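Local structure of ferulic acid esterase, AmCE1/Fae1A (Anaeromyces mucronatus, 5CXX) at residues A180-T186 and F228-Y232; E202-A207 and I235-Q241; G219-V225 and G250-D254. The protein probably hydrolyses feruloyl esters, releasing ferulic acid, as a family CE1 esterase with the alpha/beta-hydrolase fold. One frame throughout, in Å; residues are numbered along the deposited sequence. Where two conformers were deposited one is given.

Contact 1 of 3, residues A180-T186 and F228-Y232; sequences APAPGIT and FPKSY. With FER (3-(4-hydroxy-3-methoxyphenyl)-2-propenoic acid), chain D.
Tyr232 points its ring from the first turn of helix 228-238 into the loop 180-186, and its hydroxyl ends inside the curve of that loop. Tyr232 OH donates to Ala182 O over 2.6 Å, in the carbonyl plane and on a lone pair, and accepts from Ile185 N at 3.0 Å in a fairly straight bond (166°). The phenol thus ties together the backbone on both sides of Pro183 and Gly184. The ring is wedged as well: Ile185 CD1 lies 3.8 Å from the centroid of the Tyr232 ring in a CH-pi contact, Phe228 O lies over the opposite face, toward the rim, and Pro181 CG and Thr186 OG1 meet the edge. Ile185 CG1 stands anti to the carbonyl carbon (chi1 -66°), and this longer branch carries CD1 over the ring.

The Phe228 ring receives Pro183 CB over its face, almost at the centre, 3.4 Å from the Phe228 ring centroid, a CH-pi contact. Pro183 CG in turn touches ferulic acid O4 at 3.4 Å, and Ala182 CB packs on ferulic acid C2, which makes the loop a wall of the ligand pocket. Pro181 CD meets Pro229 CG at 3.5 Å; Pro181 O is buried without a polar partner.

The loop follows strand 175-179 and touches helix 157-168, whose Ala159, Arg160 and Leu163 meet Pro181 and Ile185, while Ile216 and Cys218 of strand 213-219 pack beside Pro181 and Pro229.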
loop_
_atom_site.group_PDB
_atom_site.type_symbol
_atom_site.label_atom_id
_atom_site.label_comp_id
_atom_site.label_asym_id
_atom_site.label_seq_id
_atom_site.Cartn_x
_atom_site.Cartn_y
_atom_site.Cartn_z
ATOM N N ALA A 180 6.899 -3.854 5.227
ATOM C CA ALA A 180 7.912 -3.201 6.082
ATOM C C ALA A 180 7.441 -1.842 6.586
ATOM O O ALA A 180 8.153 -0.839 6.411
ATOM C CB ALA A 180 9.274 -3.071 5.359
ATOM N N PRO A 181 6.301 -1.785 7.275
ATOM C CA PRO A 181 5.793 -0.486 7.749
ATOM C C PRO A 181 6.702 0.233 8.772
ATOM O O PRO A 181 7.351 -0.352 9.633
ATOM C CB PRO A 181 4.436 -0.864 8.408
ATOM C CG PRO A 181 4.615 -2.323 8.881
ATOM C CD PRO A 181 5.384 -2.900 7.642
ATOM N N ALA A 182 6.738 1.557 8.601
ATOM C CA ALA A 182 7.555 2.450 9.410
ATOM C C ALA A 182 7.026 2.596 10.846
ATOM O O ALA A 182 5.810 2.418 11.078
ATOM C CB ALA A 182 7.586 3.849 8.676
ATOM N N PRO A 183 7.891 3.027 11.765
ATOM C CA PRO A 183 7.437 3.331 13.134
ATOM C C PRO A 183 6.458 4.477 13.177
ATOM O O PRO A 183 6.418 5.333 12.272
ATOM C CB PRO A 183 8.711 3.738 13.876
ATOM C CG PRO A 183 9.709 4.169 12.747
ATOM C CD PRO A 183 9.346 3.280 11.580
ATOM N N GLY A 184 5.683 4.513 14.266
ATOM C CA GLY A 184 4.893 5.676 14.633
ATOM C C GLY A 184 3.399 5.597 14.384
ATOM O O GLY A 184 2.681 6.607 14.647
ATOM N N ILE A 185 2.895 4.454 13.913
ATOM C CA ILE A 185 1.420 4.345 13.904
ATOM C C ILE A 185 0.965 4.526 15.362
ATOM O O ILE A 185 0.002 5.241 15.658
ATOM C CB ILE A 185 0.917 2.995 13.401
ATOM C CG1 ILE A 185 1.308 2.874 11.922
ATOM C CG2 ILE A 185 -0.637 2.888 13.570
ATOM C CD1 ILE A 185 0.999 1.464 11.405
ATOM N N THR A 186 1.662 3.819 16.244
ATOM C CA THR A 186 1.408 3.846 17.697
ATOM C C THR A 186 2.708 4.399 18.357
ATOM O O THR A 186 3.719 4.614 17.656
ATOM C CB THR A 186 1.092 2.427 18.189
ATOM O OG1 THR A 186 2.077 1.563 17.629
ATOM C CG2 THR A 186 -0.306 1.963 17.664
ATOM N N PHE A 228 9.756 -2.620 14.005
ATOM C CA PHE A 228 8.423 -1.992 14.075
ATOM C C PHE A 228 7.333 -2.798 13.401
ATOM O O PHE A 228 6.252 -2.920 13.988
ATOM C CB PHE A 228 8.485 -0.532 13.563
ATOM C CG PHE A 228 9.117 0.369 14.627
ATOM C CD1 PHE A 228 8.338 0.792 15.709
ATOM C CD2 PHE A 228 10.490 0.646 14.630
ATOM C CE1 PHE A 228 8.893 1.550 16.749
ATOM C CE2 PHE A 228 11.078 1.404 15.702
ATOM C CZ PHE A 228 10.269 1.884 16.742
ATOM N N PRO A 229 7.578 -3.405 12.244
ATOM C CA PRO A 229 6.491 -4.235 11.683
ATOM C C PRO A 229 6.100 -5.362 12.627
ATOM O O PRO A 229 4.911 -5.621 12.819
ATOM C CB PRO A 229 7.102 -4.780 10.364
ATOM C CG PRO A 229 8.019 -3.569 9.906
ATOM C CD PRO A 229 8.647 -3.086 11.253
ATOM N N LYS A 230 7.090 -6.021 13.222
ATOM C CA LYS A 230 6.768 -7.047 14.214
ATOM C C LYS A 230 5.945 -6.467 15.392
ATOM O O LYS A 230 5.019 -7.139 15.899
ATOM C CB LYS A 230 8.056 -7.678 14.762
ATOM C CG LYS A 230 7.799 -8.871 15.694
ATOM C CD LYS A 230 9.174 -9.505 16.011
ATOM C CE LYS A 230 9.000 -10.693 16.965
ATOM N NZ LYS A 230 10.332 -11.285 17.347
ATOM N N SER A 231 6.270 -5.253 15.806
ATOM C CA SER A 231 5.499 -4.623 16.897
ATOM C C SER A 231 4.028 -4.446 16.492
ATOM O O SER A 231 3.137 -4.690 17.330
ATOM C CB SER A 231 6.128 -3.263 17.354
ATOM O OG SER A 231 5.751 -2.162 16.522
ATOM N N TYR A 232 3.784 -4.091 15.237
ATOM C CA TYR A 232 2.392 -3.945 14.765
ATOM C C TYR A 232 1.694 -5.304 14.747
ATOM O O TYR A 232 0.503 -5.401 15.094
ATOM C CB TYR A 232 2.382 -3.300 13.392
ATOM C CG TYR A 232 2.937 -1.892 13.414
ATOM C CD1 TYR A 232 2.790 -1.045 14.507
ATOM C CD2 TYR A 232 3.630 -1.430 12.313
ATOM C CE1 TYR A 232 3.295 0.264 14.498
ATOM C CE2 TYR A 232 4.133 -0.136 12.292
ATOM C CZ TYR A 232 3.976 0.703 13.377
ATOM O OH TYR A 232 4.470 2.021 13.311
HETATM C C4 FER D . 11.435 6.574 10.976
HETATM C C5 FER D . 12.323 5.747 10.230
HETATM C C6 FER D . 12.012 5.411 8.945
HETATM C C3 FER D . 10.212 6.951 10.389
HETATM C C2 FER D . 9.894 6.646 9.093
HETATM C C1 FER D . 10.776 5.861 8.373
HETATM C C10 FER D . 8.129 7.881 10.674
HETATM C C7 FER D . 10.434 5.550 6.955
HETATM C C8 FER D . 11.309 5.099 6.040
HETATM C C9 FER D . 10.803 4.825 4.625
HETATM O O1 FER D . 9.599 5.031 4.274
HETATM O O2 FER D . 11.632 4.411 3.773
HETATM O O4 FER D . 11.639 6.970 12.263
HETATM O O3 FER D . 9.433 7.705 11.216
#

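Contact 2 of 3, residues E202-A207 and I235-Q241; sequences EDEFRA and ILTRNNQ. With GOL (glycerol), chain H.
A Schellman motif ends helix 228-238, with Asn240 as its C-prime residue, and the loop 202-207 is fastened to this helix end chiefly by Asn239 and Gln241. Asn239 ND2 spends both hydrogens on backbone oxygens of the loop, Glu202 O and Phe205 O, each 2.9 Å from ND2 and each close to the amide plane. Glu202 O also accepts from Phe205 N, which reaches it from the opposite face of its carbonyl plane. Water joins Asn239 OD1 to Asp203 OD1.

Phe205 is the centre of an inverse gamma turn. Leu236 CD2 sits over one face of the Phe205 ring, 3.9 Å from its centroid and nearly on the normal, a CH-pi contact; Ile235 CG2 packs against Phe205 CD2. Just past the turn, Ala207 N donates to Gln241 OE1 at 3.0 Å, from above the amide plane, and Gln210 also bonds this oxygen. A bend at chi2 (-64°) folds Gln241 back, and its NE2 donates to Asn239 O at 3.0 Å.

Arg206 crosses these amides with its guanidinium face over Asn239 CB, while its NE donates to Asp203 O at 3.0 Å. At the Glu202 end a glycerol, probably from the crystallisation liquor, bridges Glu202 OE2 and the Arg238 guanidinium.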
loop_
_atom_site.group_PDB
_atom_site.type_symbol
_atom_site.label_atom_id
_atom_site.label_comp_id
_atom_site.label_asym_id
_atom_site.label_seq_id
_atom_site.Cartn_x
_atom_site.Cartn_y
_atom_site.Cartn_z
ATOM N N GLU A 202 -1.970 2.127 21.180
ATOM C CA GLU A 202 -2.017 0.724 20.809
ATOM C C GLU A 202 -3.444 0.137 20.899
ATOM O O GLU A 202 -3.873 -0.557 20.006
ATOM C CB GLU A 202 -1.039 -0.042 21.720
ATOM C CG GLU A 202 0.420 0.355 21.394
ATOM C CD GLU A 202 1.449 -0.446 22.175
ATOM O OE1 GLU A 202 1.056 -1.131 23.159
ATOM O OE2 GLU A 202 2.660 -0.369 21.850
ATOM N N ASP A 203 -4.173 0.439 21.982
ATOM C CA ASP A 203 -5.543 -0.107 22.127
ATOM C C ASP A 203 -6.473 0.383 21.040
ATOM O O ASP A 203 -7.484 -0.281 20.748
ATOM C CB ASP A 203 -6.118 0.242 23.514
ATOM C CG ASP A 203 -5.616 -0.682 24.568
ATOM O OD1 ASP A 203 -5.109 -1.787 24.254
ATOM O OD2 ASP A 203 -5.722 -0.313 25.748
ATOM N N GLU A 204 -6.146 1.523 20.429
ATOM C CA GLU A 204 -6.961 2.093 19.351
ATOM C C GLU A 204 -6.623 1.507 17.995
ATOM O O GLU A 204 -7.314 1.832 17.006
ATOM C CB GLU A 204 -6.787 3.607 19.292
ATOM C CG GLU A 204 -7.525 4.279 20.450
ATOM C CD GLU A 204 -6.998 5.695 20.783
ATOM O OE1 GLU A 204 -6.123 6.236 20.055
ATOM O OE2 GLU A 204 -7.469 6.215 21.800
ATOM N N PHE A 205 -5.582 0.663 17.919
ATOM C CA PHE A 205 -5.134 0.144 16.596
ATOM C C PHE A 205 -6.003 -1.088 16.294
ATOM O O PHE A 205 -5.612 -2.245 16.553
ATOM C CB PHE A 205 -3.650 -0.178 16.652
ATOM C CG PHE A 205 -3.021 -0.485 15.313
ATOM C CD1 PHE A 205 -3.705 -0.315 14.120
ATOM C CD2 PHE A 205 -1.706 -0.901 15.300
ATOM C CE1 PHE A 205 -3.032 -0.587 12.896
ATOM C CE2 PHE A 205 -1.029 -1.165 14.091
ATOM C CZ PHE A 205 -1.731 -1.025 12.888
ATOM N N ARG A 206 -7.218 -0.831 15.825
ATOM C CA ARG A 206 -8.252 -1.860 15.614
ATOM C C ARG A 206 -9.341 -1.233 14.716
ATOM O O ARG A 206 -9.366 -0.004 14.503
ATOM C CB ARG A 206 -8.836 -2.356 16.950
ATOM C CG ARG A 206 -9.525 -1.239 17.740
ATOM C CD ARG A 206 -10.277 -1.754 18.947
ATOM N NE ARG A 206 -9.432 -2.419 19.908
ATOM C CZ ARG A 206 -9.559 -3.718 20.232
ATOM N NH1 ARG A 206 -10.449 -4.489 19.592
ATOM N NH2 ARG A 206 -8.780 -4.241 21.158
ATOM N N ALA A 207 -10.238 -2.053 14.212
ATOM C CA ALA A 207 -11.311 -1.590 13.332
ATOM C C ALA A 207 -12.590 -2.165 13.832
ATOM O O ALA A 207 -12.595 -3.300 14.309
ATOM C CB ALA A 207 -11.055 -2.086 11.954
ATOM N N ILE A 235 0.678 -5.954 18.328
ATOM C CA ILE A 235 -0.422 -5.139 18.813
ATOM C C ILE A 235 -1.742 -5.602 18.186
ATOM O O ILE A 235 -2.688 -5.789 18.891
ATOM C CB ILE A 235 -0.155 -3.632 18.416
ATOM C CG1 ILE A 235 1.024 -3.098 19.240
ATOM C CG2 ILE A 235 -1.448 -2.770 18.625
ATOM C CD1 ILE A 235 1.740 -1.841 18.594
ATOM N N LEU A 236 -1.744 -5.864 16.875
ATOM C CA LEU A 236 -2.972 -6.325 16.185
ATOM C C LEU A 236 -3.413 -7.644 16.792
ATOM O O LEU A 236 -4.622 -7.891 17.018
ATOM C CB LEU A 236 -2.732 -6.490 14.693
ATOM C CG LEU A 236 -2.568 -5.086 14.054
ATOM C CD1 LEU A 236 -2.229 -5.297 12.572
ATOM C CD2 LEU A 236 -3.903 -4.286 14.105
ATOM N N THR A 237 -2.438 -8.514 17.080
ATOM C CA THR A 237 -2.756 -9.814 17.683
ATOM C C THR A 237 -3.380 -9.629 19.064
ATOM O O THR A 237 -4.391 -10.249 19.407
ATOM C CB THR A 237 -1.467 -10.699 17.827
ATOM O OG1 THR A 237 -0.934 -10.921 16.525
ATOM C CG2 THR A 237 -1.802 -12.064 18.441
ATOM N N ARG A 238 -2.775 -8.789 19.886
ATOM C CA ARG A 238 -3.309 -8.465 21.247
ATOM C C ARG A 238 -4.748 -7.919 21.128
ATOM O O ARG A 238 -5.622 -8.184 22.019
ATOM C CB ARG A 238 -2.415 -7.384 21.894
ATOM C CG ARG A 238 -1.842 -7.480 23.264
ATOM C CD ARG A 238 -0.735 -6.312 23.422
ATOM N NE ARG A 238 0.612 -6.894 23.313
ATOM C CZ ARG A 238 1.659 -6.281 22.768
ATOM N NH1 ARG A 238 1.498 -5.050 22.290
ATOM N NH2 ARG A 238 2.860 -6.890 22.667
ATOM N N ASN A 239 -5.013 -7.218 20.027
ATOM C CA ASN A 239 -6.300 -6.567 19.843
ATOM C C ASN A 239 -7.284 -7.417 19.109
ATOM O O ASN A 239 -8.327 -6.933 18.744
ATOM C CB ASN A 239 -6.121 -5.255 19.105
ATOM C CG ASN A 239 -5.439 -4.196 19.949
ATOM O OD1 ASN A 239 -5.248 -4.340 21.160
ATOM N ND2 ASN A 239 -5.082 -3.091 19.298
ATOM N N ASN A 240 -6.952 -8.698 18.902
ATOM C CA ASN A 240 -7.855 -9.624 18.226
ATOM C C ASN A 240 -8.222 -9.223 16.814
ATOM O O ASN A 240 -9.384 -9.419 16.381
ATOM C CB ASN A 240 -9.138 -9.818 19.060
ATOM C CG ASN A 240 -8.865 -10.391 20.395
ATOM O OD1 ASN A 240 -8.846 -9.676 21.427
ATOM N ND2 ASN A 240 -8.622 -11.680 20.409
ATOM N N GLN A 241 -7.263 -8.642 16.096
ATOM C CA GLN A 241 -7.485 -8.188 14.716
ATOM C C GLN A 241 -6.871 -9.252 13.818
ATOM O O GLN A 241 -5.640 -9.411 13.845
ATOM C CB GLN A 241 -6.802 -6.803 14.456
ATOM C CG GLN A 241 -7.289 -5.734 15.477
ATOM C CD GLN A 241 -8.766 -5.446 15.320
ATOM O OE1 GLN A 241 -9.172 -4.822 14.306
ATOM N NE2 GLN A 241 -9.587 -5.932 16.255
HETATM C C1 GOL H . 5.427 -1.911 21.260
HETATM O O1 GOL H . 6.782 -1.640 21.565
HETATM C C2 GOL H . 4.985 -3.235 21.856
HETATM O O2 GOL H . 3.669 -3.061 22.328
HETATM C C3 GOL H . 5.023 -4.395 20.856
HETATM O O3 GOL H . 4.870 -5.621 21.562
HETATM O O HOH W 1 -3.360 -2.863 22.558
HETATM O O HOH W 2 -11.957 -4.419 16.996
#

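Contact 3 of 3, residues G219-V225 and G250-D254; sequences GTNDSVV and GADHD. With FER (3-(4-hydroxy-3-methoxyphenyl)-2-propenoic acid), chain D.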
loop_
_atom_site.group_PDB
_atom_site.type_symbol
_atom_site.label_atom_id
_atom_site.label_comp_id
_atom_site.label_asym_id
_atom_site.label_seq_id
_atom_site.Cartn_x
_atom_site.Cartn_y
_atom_site.Cartn_z
ATOM N N GLY A 219 11.483 -7.836 6.046
ATOM C CA GLY A 219 12.720 -8.583 6.118
ATOM C C GLY A 219 13.111 -8.862 7.580
ATOM O O GLY A 219 12.795 -8.096 8.497
ATOM N N THR A 220 13.883 -9.911 7.799
ATOM C CA THR A 220 14.378 -10.196 9.171
ATOM C C THR A 220 15.510 -9.203 9.536
ATOM O O THR A 220 15.843 -9.054 10.701
ATOM C CB THR A 220 14.936 -11.603 9.312
ATOM O OG1 THR A 220 15.889 -11.806 8.276
ATOM C CG2 THR A 220 13.779 -12.647 9.161
ATOM N N ASN A 221 16.050 -8.490 8.539
ATOM C CA ASN A 221 17.247 -7.669 8.767
ATOM C C ASN A 221 17.043 -6.289 8.170
ATOM O O ASN A 221 17.923 -5.772 7.469
ATOM C CB ASN A 221 18.477 -8.311 8.153
ATOM C CG ASN A 221 18.831 -9.629 8.849
ATOM O OD1 ASN A 221 18.194 -10.667 8.622
ATOM N ND2 ASN A 221 19.797 -9.569 9.767
ATOM N N ASP A 222 15.875 -5.706 8.452
ATOM C CA ASP A 222 15.533 -4.408 7.869
ATOM C C ASP A 222 16.197 -3.335 8.752
ATOM O O ASP A 222 15.767 -3.107 9.887
ATOM C CB ASP A 222 14.004 -4.219 7.797
ATOM C CG ASP A 222 13.636 -2.968 7.032
ATOM O OD1 ASP A 222 14.217 -1.893 7.327
ATOM O OD2 ASP A 222 12.764 -3.033 6.151
ATOM N N SER A 223 17.192 -2.659 8.170
ATOM C CA SER A 223 18.018 -1.678 8.875
ATOM C C SER A 223 17.291 -0.304 9.019
ATOM O O SER A 223 17.798 0.594 9.761
ATOM C CB SER A 223 19.343 -1.475 8.108
ATOM O OG SER A 223 19.036 -1.009 6.819
ATOM N N VAL A 224 16.125 -0.142 8.397
ATOM C CA VAL A 224 15.445 1.158 8.389
ATOM C C VAL A 224 14.246 1.130 9.351
ATOM O O VAL A 224 14.104 2.090 10.138
ATOM C CB VAL A 224 14.973 1.531 7.000
ATOM C CG1 VAL A 224 14.107 2.848 6.949
ATOM C CG2 VAL A 224 16.209 1.675 6.086
ATOM N N VAL A 225 13.430 0.065 9.294
ATOM C CA VAL A 225 12.274 0.038 10.196
ATOM C C VAL A 225 12.397 -1.044 11.287
ATOM O O VAL A 225 11.538 -1.116 12.132
ATOM C CB VAL A 225 10.916 -0.145 9.430
ATOM C CG1 VAL A 225 10.720 1.016 8.378
ATOM C CG2 VAL A 225 10.784 -1.534 8.723
ATOM N N GLY A 250 16.590 -12.970 5.779
ATOM C CA GLY A 250 17.784 -12.290 5.325
ATOM C C GLY A 250 17.511 -10.989 4.575
ATOM O O GLY A 250 18.467 -10.295 4.223
ATOM N N ALA A 251 16.245 -10.635 4.333
ATOM C CA ALA A 251 15.959 -9.408 3.602
ATOM C C ALA A 251 16.057 -8.147 4.438
ATOM O O ALA A 251 15.902 -8.139 5.652
ATOM C CB ALA A 251 14.575 -9.475 2.946
ATOM N N ASP A 252 16.411 -7.071 3.741
ATOM C CA ASP A 252 16.573 -5.756 4.347
ATOM C C ASP A 252 15.432 -4.885 3.822
ATOM O O ASP A 252 14.386 -5.392 3.401
ATOM C CB ASP A 252 17.956 -5.205 3.964
ATOM C CG ASP A 252 18.526 -4.150 4.940
ATOM O OD1 ASP A 252 17.831 -3.176 5.334
ATOM O OD2 ASP A 252 19.754 -4.228 5.228
ATOM N N HIS A 253 15.624 -3.562 3.847
ATOM C CA HIS A 253 14.639 -2.594 3.348
ATOM C C HIS A 253 14.771 -2.581 1.806
ATOM O O HIS A 253 15.446 -1.724 1.220
ATOM C CB HIS A 253 14.909 -1.201 3.961
ATOM C CG HIS A 253 13.667 -0.391 4.270
ATOM N ND1 HIS A 253 12.607 -0.868 5.032
ATOM C CD2 HIS A 253 13.330 0.872 3.907
ATOM C CE1 HIS A 253 11.688 0.061 5.133
ATOM N NE2 HIS A 253 12.106 1.134 4.456
ATOM N N ASP A 254 14.200 -3.598 1.159
ATOM C CA ASP A 254 14.567 -3.833 -0.239
ATOM C C ASP A 254 13.447 -4.494 -1.044
ATOM O O ASP A 254 12.337 -4.787 -0.524
ATOM C CB ASP A 254 15.876 -4.699 -0.294
ATOM C CG ASP A 254 15.713 -6.122 0.281
ATOM O OD1 ASP A 254 14.640 -6.747 0.200
ATOM O OD2 ASP A 254 16.695 -6.669 0.880
HETATM C C4 FER D . 11.435 6.574 10.976
HETATM C C5 FER D . 12.323 5.747 10.230
HETATM C C6 FER D . 12.012 5.411 8.945
HETATM C C3 FER D . 10.212 6.951 10.389
HETATM C C2 FER D . 9.894 6.646 9.093
HETATM C C1 FER D . 10.776 5.861 8.373
HETATM C C10 FER D . 8.129 7.881 10.674
HETATM C C7 FER D . 10.434 5.550 6.955
HETATM C C8 FER D . 11.309 5.099 6.040
HETATM C C9 FER D . 10.803 4.825 4.625
HETATM O O1 FER D . 9.599 5.031 4.274
HETATM O O2 FER D . 11.632 4.411 3.773
HETATM O O4 FER D . 11.639 6.970 12.263
HETATM O O3 FER D . 9.433 7.705 11.216
HETATM O O HOH W 3 12.027 -5.331 4.954
#
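His253 and Asp222 have the geometry of the histidine and acid of a Ser-His-Asp triad, consistent with the alpha/beta-hydrolase fold, and His253 NE2 is hydrogen-bonded to Ser156 OG. His253 ND1 donates to Asp222 OD2; the modelled 2.4 Å is very short and doubtful in its exact value, His253 having two conformers. The ring stands 71° from the carboxylate plane. His253 NE2 also makes a weak, 3.4 Å bond to ferulic acid O2.

Second-shell bonds fix the acid. Asp222 OD1 accepts from Val224 N at 2.8 Å and from Val225 N at 2.9 Å, an Asx turn and motif, and water links Asp222 OD2 to Gly219 N and Asp252 O. Val224 CB lies over one face of the imidazole, 3.6 Å from the His253 ring centroid.

Asp252 OD1 collects three donors: Ser223 OG on the syn lone pair, His253 N on the anti one, and Ser223 N from above the carboxylate at 3.0 Å in a nearly straight bond (178°). Asn221 N donates to Ala251 O at 2.9 Å and Gly250 N to Thr220 OG1.

Both loops follow neighbouring parallel strands, 213-219 and 244-248, and lead into helices 228-238 and 255-266; Asp254 is the N-cap of the latter.

Overall arrangement
Contacts 1 and 2 share helix 228-238, the first using its N-terminal turn and the second its C-terminal end; their centres are 13 Å apart. They join directly, Thr186 OG1 meeting Ile235 CD1 at 3.6 Å and Tyr232 CD1 meeting Phe205 CE2 at 3.8 Å. Contact 3, also 13 Å from contact 1 between centres, adjoins it where Ala180 CB touches Asp222 OD2 at 3.6 Å and Val225 packs on Ala182. Both touch ferulic acid, contact 1 chiefly along the aromatic ring, contact 3 at the propenoate chain and carboxylate. Contact 2 lies away from the ligand and from contact 3: its Phe205 side chain is about 13 Å from ferulic acid, and its nearest atoms are about 12 Å from contact 3.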